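Local coordinates for mitochondrial RNA-binding protein 2 (Trypanosoma brucei, PDB 2GIA) that binds guide RNA together with its partner MRP1 and probably helps match it to messenger RNA during mitochondrial RNA editing, at residues Q41-D53 against V166-F179. Residues are numbered along the deposited sequence; the frame is centred on the assembly and turned at random.
Sequences QLPPAFDVVHWND and VEFDVAESLMLQRF
Phe46 points from strand 45-50 toward helix 170-179 and packs against Met175, Leu176 and Phe179. Its CG lies between the backbone N and the carbonyl carbon (chi1 67°), which brings the ring against the helix backbone, with CZ 3.6 Å from Leu176 CA. Met175 CB sits over one ring face, offset toward the rim, in a CH-pi contact; the methionine chain bends at chi3 and brings CE to 3.5 Å from Phe46 CD1, while the sulfur approaches obliquely as a Met-aromatic contact. Leu176 CD1 meets the ring edge. On the Phe179 side the rings form an offset edge-to-face pair, the edge of Phe46 toward the Phe179 face, planes at 62°. Pro44 O lies at the CE2/CZ edge of Phe179, whose ring also meets Phe147 (edge-to-face) and Phe149 of a neighbouring MRP1 chain. The helix runs nearly antiparallel to strand 45-50, an outermost strand of one four-stranded antiparallel sheet, while residues 166-168 finish strand 160-168 of a second, an arrangement consistent with the PC4-like (Whirly) fold. Val48 splits its branches: CG2 touches Phe168 CE1 at 3.8 Å, and CG1 lies between Val166 CG1 and the Glu172 carboxylate. Just ahead of the helix, His50 NE2 donates to Glu167 O (3.0 Å, 159°); the oxygen lies near the His50 ring plane and is approached in the carbonyl plane. Glu172 extends toward His50, OE2 coming to 3.0 Å from His50 CE1. Its OE1 accepts from Asp169 N, while Asp169 OD1 accepts from Glu172 N, a capping box that helps hold the Glu172 carboxylate; OE2 also accepts from a water that takes the Val49 N-H.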
loop_
_atom_site.group_PDB
_atom_site.type_symbol
_atom_site.label_atom_id
_atom_site.label_comp_id
_atom_site.label_asym_id
_atom_site.label_seq_id
_atom_site.Cartn_x
_atom_site.Cartn_y
_atom_site.Cartn_z
ATOM N N GLN D 41 -18.726 7.717 -9.669
ATOM C CA GLN D 41 -19.855 6.801 -9.866
ATOM C C GLN D 41 -19.503 5.515 -10.630
ATOM O O GLN D 41 -19.969 4.427 -10.280
ATOM C CB GLN D 41 -20.986 7.519 -10.638
ATOM C CG GLN D 41 -21.630 8.712 -9.925
ATOM C CD GLN D 41 -22.524 9.559 -10.849
ATOM O OE1 GLN D 41 -23.370 9.033 -11.594
ATOM N NE2 GLN D 41 -22.343 10.881 -10.796
ATOM N N LEU D 42 -18.691 5.635 -11.678
ATOM C CA LEU D 42 -18.359 4.465 -12.484
ATOM C C LEU D 42 -17.458 3.497 -11.717
ATOM O O LEU D 42 -16.841 3.855 -10.699
ATOM C CB LEU D 42 -17.684 4.890 -13.802
ATOM C CG LEU D 42 -18.553 5.431 -14.965
ATOM C CD1 LEU D 42 -19.013 4.299 -15.873
ATOM C CD2 LEU D 42 -19.770 6.184 -14.404
ATOM N N PRO D 43 -17.395 2.250 -12.185
ATOM C CA PRO D 43 -16.569 1.222 -11.552
ATOM C C PRO D 43 -15.070 1.555 -11.564
ATOM O O PRO D 43 -14.555 2.124 -12.528
ATOM C CB PRO D 43 -16.828 -0.004 -12.423
ATOM C CG PRO D 43 -18.261 0.219 -12.916
ATOM C CD PRO D 43 -18.241 1.673 -13.255
ATOM N N PRO D 44 -14.362 1.211 -10.478
ATOM C CA PRO D 44 -12.913 1.476 -10.466
ATOM C C PRO D 44 -12.384 0.658 -11.662
ATOM O O PRO D 44 -12.843 -0.467 -11.895
ATOM C CB PRO D 44 -12.466 0.866 -9.141
ATOM C CG PRO D 44 -13.634 1.178 -8.247
ATOM C CD PRO D 44 -14.866 0.853 -9.141
ATOM N N ALA D 45 -11.405 1.167 -12.397
ATOM C CA ALA D 45 -10.955 0.427 -13.595
ATOM C C ALA D 45 -9.673 0.990 -14.184
ATOM O O ALA D 45 -9.207 2.061 -13.814
ATOM C CB ALA D 45 -12.057 0.568 -14.693
ATOM N N PHE D 46 -9.090 0.248 -15.101
ATOM C CA PHE D 46 -7.972 0.795 -15.883
ATOM C C PHE D 46 -8.130 0.198 -17.286
ATOM O O PHE D 46 -8.802 -0.809 -17.451
ATOM C CB PHE D 46 -6.575 0.501 -15.322
ATOM C CG PHE D 46 -6.169 -0.944 -15.345
ATOM C CD1 PHE D 46 -5.317 -1.422 -16.346
ATOM C CD2 PHE D 46 -6.604 -1.826 -14.335
ATOM C CE1 PHE D 46 -4.894 -2.759 -16.359
ATOM C CE2 PHE D 46 -6.175 -3.178 -14.341
ATOM C CZ PHE D 46 -5.324 -3.636 -15.356
ATOM N N ASP D 47 -7.531 0.825 -18.296
ATOM C CA ASP D 47 -7.669 0.320 -19.668
ATOM C C ASP D 47 -6.364 -0.234 -20.171
ATOM O O ASP D 47 -5.297 0.341 -19.859
ATOM C CB ASP D 47 -8.072 1.466 -20.593
ATOM C CG ASP D 47 -9.274 2.203 -20.110
ATOM O OD1 ASP D 47 -10.243 1.541 -19.693
ATOM O OD2 ASP D 47 -9.265 3.459 -20.151
ATOM N N VAL D 48 -6.418 -1.318 -20.951
ATOM C CA VAL D 48 -5.209 -1.883 -21.553
ATOM C C VAL D 48 -5.511 -1.585 -23.032
ATOM O O VAL D 48 -6.365 -2.219 -23.649
ATOM C CB VAL D 48 -5.066 -3.403 -21.303
ATOM C CG1 VAL D 48 -3.863 -3.979 -22.144
ATOM C CG2 VAL D 48 -4.770 -3.665 -19.802
ATOM N N VAL D 49 -4.814 -0.588 -23.576
ATOM C CA VAL D 49 -5.074 -0.108 -24.923
ATOM C C VAL D 49 -4.078 -0.609 -25.958
ATOM O O VAL D 49 -2.876 -0.389 -25.835
ATOM C CB VAL D 49 -5.097 1.434 -24.910
ATOM C CG1 VAL D 49 -5.673 1.972 -26.220
ATOM C CG2 VAL D 49 -5.906 1.941 -23.709
ATOM N N HIS D 50 -4.589 -1.287 -26.977
ATOM C CA HIS D 50 -3.739 -1.827 -28.039
ATOM C C HIS D 50 -4.302 -1.470 -29.431
ATOM O O HIS D 50 -4.656 -2.351 -30.223
ATOM C CB HIS D 50 -3.613 -3.348 -27.893
ATOM C CG HIS D 50 -2.973 -3.787 -26.606
ATOM N ND1 HIS D 50 -2.023 -3.029 -25.944
ATOM C CD2 HIS D 50 -3.084 -4.941 -25.905
ATOM C CE1 HIS D 50 -1.572 -3.703 -24.900
ATOM N NE2 HIS D 50 -2.199 -4.868 -24.853
ATOM N N TRP D 51 -4.414 -0.169 -29.680
ATOM C CA TRP D 51 -4.920 0.373 -30.939
ATOM C C TRP D 51 -3.972 0.068 -32.091
ATOM O O TRP D 51 -2.762 -0.073 -31.911
ATOM C CB TRP D 51 -5.039 1.888 -30.851
ATOM C CG TRP D 51 -6.032 2.421 -29.887
ATOM C CD1 TRP D 51 -5.909 3.560 -29.152
ATOM C CD2 TRP D 51 -7.341 1.919 -29.633
ATOM N NE1 TRP D 51 -7.066 3.807 -28.460
ATOM C CE2 TRP D 51 -7.965 2.814 -28.735
ATOM C CE3 TRP D 51 -8.053 0.801 -30.077
ATOM C CZ2 TRP D 51 -9.270 2.627 -28.267
ATOM C CZ3 TRP D 51 -9.354 0.614 -29.615
ATOM C CH2 TRP D 51 -9.947 1.527 -28.718
ATOM N N ASN D 52 -4.535 0.003 -33.287
ATOM C CA ASN D 52 -3.748 -0.246 -34.477
ATOM C C ASN D 52 -4.523 0.268 -35.677
ATOM O O ASN D 52 -5.335 -0.459 -36.233
ATOM C CB ASN D 52 -3.473 -1.738 -34.643
ATOM C CG ASN D 52 -2.627 -2.032 -35.871
ATOM O OD1 ASN D 52 -1.543 -1.476 -36.037
ATOM N ND2 ASN D 52 -3.120 -2.906 -36.738
ATOM N N ASP D 53 -4.297 1.525 -36.050
ATOM C CA ASP D 53 -4.985 2.103 -37.207
ATOM C C ASP D 53 -4.455 1.411 -38.455
ATOM O O ASP D 53 -5.224 1.062 -39.355
ATOM C CB ASP D 53 -4.722 3.611 -37.330
ATOM C CG ASP D 53 -5.268 4.406 -36.159
ATOM O OD1 ASP D 53 -6.385 4.107 -35.675
ATOM O OD2 ASP D 53 -4.573 5.346 -35.732
ATOM N N VAL D 166 -4.818 -11.054 -24.837
ATOM C CA VAL D 166 -4.385 -9.709 -24.456
ATOM C C VAL D 166 -3.024 -9.859 -23.781
ATOM O O VAL D 166 -2.899 -10.578 -22.793
ATOM C CB VAL D 166 -5.373 -9.015 -23.481
ATOM C CG1 VAL D 166 -4.808 -7.653 -23.035
ATOM C CG2 VAL D 166 -6.716 -8.785 -24.176
ATOM N N GLU D 167 -2.011 -9.213 -24.347
ATOM C CA GLU D 167 -0.663 -9.242 -23.811
ATOM C C GLU D 167 -0.544 -8.096 -22.787
ATOM O O GLU D 167 -1.048 -6.992 -23.008
ATOM C CB GLU D 167 0.383 -8.988 -24.919
ATOM C CG GLU D 167 0.476 -10.064 -26.025
ATOM C CD GLU D 167 0.725 -11.455 -25.475
ATOM O OE1 GLU D 167 1.233 -11.597 -24.335
ATOM O OE2 GLU D 167 0.417 -12.423 -26.187
ATOM N N PHE D 168 0.124 -8.364 -21.682
ATOM C CA PHE D 168 0.339 -7.350 -20.667
ATOM C C PHE D 168 1.843 -7.114 -20.601
ATOM O O PHE D 168 2.571 -8.023 -20.193
ATOM C CB PHE D 168 -0.131 -7.855 -19.293
ATOM C CG PHE D 168 -1.625 -7.876 -19.126
ATOM C CD1 PHE D 168 -2.263 -6.920 -18.321
ATOM C CD2 PHE D 168 -2.397 -8.842 -19.782
ATOM C CE1 PHE D 168 -3.659 -6.937 -18.177
ATOM C CE2 PHE D 168 -3.794 -8.871 -19.653
ATOM C CZ PHE D 168 -4.431 -7.923 -18.851
ATOM N N ASP D 169 2.316 -5.941 -21.002
ATOM C CA ASP D 169 3.752 -5.664 -20.886
ATOM C C ASP D 169 4.101 -5.335 -19.414
ATOM O O ASP D 169 3.271 -5.507 -18.522
ATOM C CB ASP D 169 4.205 -4.540 -21.858
ATOM C CG ASP D 169 3.675 -3.147 -21.489
ATOM O OD1 ASP D 169 3.155 -2.942 -20.372
ATOM O OD2 ASP D 169 3.798 -2.230 -22.335
ATOM N N VAL D 170 5.331 -4.918 -19.153
ATOM C CA VAL D 170 5.758 -4.651 -17.784
ATOM C C VAL D 170 4.872 -3.657 -17.053
ATOM O O VAL D 170 4.555 -3.870 -15.889
ATOM C CB VAL D 170 7.190 -4.137 -17.723
ATOM C CG1 VAL D 170 7.574 -3.816 -16.288
ATOM C CG2 VAL D 170 8.109 -5.178 -18.275
ATOM N N ALA D 171 4.510 -2.574 -17.720
ATOM C CA ALA D 171 3.650 -1.553 -17.110
ATOM C C ALA D 171 2.237 -2.069 -16.884
ATOM O O ALA D 171 1.671 -1.887 -15.821
ATOM C CB ALA D 171 3.604 -0.291 -17.987
ATOM N N GLU D 172 1.655 -2.684 -17.903
ATOM C CA GLU D 172 0.281 -3.192 -17.810
ATOM C C GLU D 172 0.110 -4.281 -16.761
ATOM O O GLU D 172 -0.948 -4.369 -16.113
ATOM C CB GLU D 172 -0.163 -3.693 -19.212
ATOM C CG GLU D 172 -0.148 -2.533 -20.213
ATOM C CD GLU D 172 -0.135 -2.972 -21.716
ATOM O OE1 GLU D 172 0.309 -4.097 -22.028
ATOM O OE2 GLU D 172 -0.563 -2.164 -22.565
ATOM N N SER D 173 1.138 -5.108 -16.586
ATOM C CA SER D 173 1.104 -6.176 -15.614
ATOM C C SER D 173 1.167 -5.567 -14.210
ATOM O O SER D 173 0.477 -6.016 -13.296
ATOM C CB SER D 173 2.308 -7.098 -15.811
ATOM O OG SER D 173 2.204 -7.753 -17.061
ATOM N N LEU D 174 2.024 -4.558 -14.049
ATOM C CA LEU D 174 2.144 -3.867 -12.754
ATOM C C LEU D 174 0.793 -3.221 -12.456
ATOM O O LEU D 174 0.302 -3.274 -11.337
ATOM C CB LEU D 174 3.242 -2.792 -12.858
ATOM C CG LEU D 174 3.584 -2.007 -11.593
ATOM C CD1 LEU D 174 3.772 -2.977 -10.431
ATOM C CD2 LEU D 174 4.894 -1.209 -11.829
ATOM N N MET D 175 0.181 -2.603 -13.466
ATOM C CA MET D 175 -1.128 -2.003 -13.267
ATOM C C MET D 175 -2.142 -3.032 -12.808
ATOM O O MET D 175 -2.919 -2.763 -11.909
ATOM C CB MET D 175 -1.645 -1.349 -14.547
ATOM C CG MET D 175 -0.901 -0.080 -14.914
ATOM S SD MET D 175 -1.371 0.555 -16.568
ATOM C CE MET D 175 -2.928 1.096 -16.074
ATOM N N LEU D 176 -2.134 -4.215 -13.422
ATOM C CA LEU D 176 -3.087 -5.250 -13.022
ATOM C C LEU D 176 -2.781 -5.724 -11.590
ATOM O O LEU D 176 -3.701 -5.948 -10.813
ATOM C CB LEU D 176 -3.029 -6.439 -14.015
ATOM C CG LEU D 176 -3.987 -7.604 -13.706
ATOM C CD1 LEU D 176 -5.450 -7.143 -13.851
ATOM C CD2 LEU D 176 -3.674 -8.776 -14.646
ATOM N N GLN D 177 -1.499 -5.868 -11.231
ATOM C CA GLN D 177 -1.184 -6.323 -9.879
ATOM C C GLN D 177 -1.671 -5.295 -8.833
ATOM O O GLN D 177 -2.221 -5.678 -7.802
ATOM C CB GLN D 177 0.345 -6.599 -9.746
ATOM C CG GLN D 177 0.808 -7.464 -8.482
ATOM C CD GLN D 177 0.801 -6.695 -7.141
ATOM O OE1 GLN D 177 0.935 -5.478 -7.124
ATOM N NE2 GLN D 177 0.683 -7.424 -6.005
ATOM N N ARG D 178 -1.474 -3.996 -9.089
ATOM C CA ARG D 178 -1.934 -2.979 -8.106
ATOM C C ARG D 178 -3.461 -2.913 -8.078
ATOM O O ARG D 178 -4.075 -2.734 -7.021
ATOM C CB ARG D 178 -1.350 -1.588 -8.433
ATOM C CG ARG D 178 0.206 -1.545 -8.399
ATOM C CD ARG D 178 0.776 -2.326 -7.182
ATOM N NE ARG D 178 0.343 -1.813 -5.861
ATOM C CZ ARG D 178 0.450 -2.493 -4.710
ATOM N NH1 ARG D 178 0.962 -3.732 -4.700
ATOM N NH2 ARG D 178 0.127 -1.911 -3.548
ATOM N N PHE D 179 -4.074 -3.018 -9.254
ATOM C CA PHE D 179 -5.526 -2.982 -9.337
ATOM C C PHE D 179 -6.141 -4.130 -8.529
ATOM O O PHE D 179 -7.041 -3.905 -7.723
ATOM C CB PHE D 179 -5.987 -3.090 -10.802
ATOM C CG PHE D 179 -7.501 -3.102 -10.948
ATOM C CD1 PHE D 179 -8.193 -4.311 -11.019
ATOM C CD2 PHE D 179 -8.215 -1.917 -11.018
ATOM C CE1 PHE D 179 -9.577 -4.325 -11.168
ATOM C CE2 PHE D 179 -9.610 -1.904 -11.172
ATOM C CZ PHE D 179 -10.297 -3.118 -11.252
HETATM O O HOH W 1 -2.098 -0.000 -22.206
#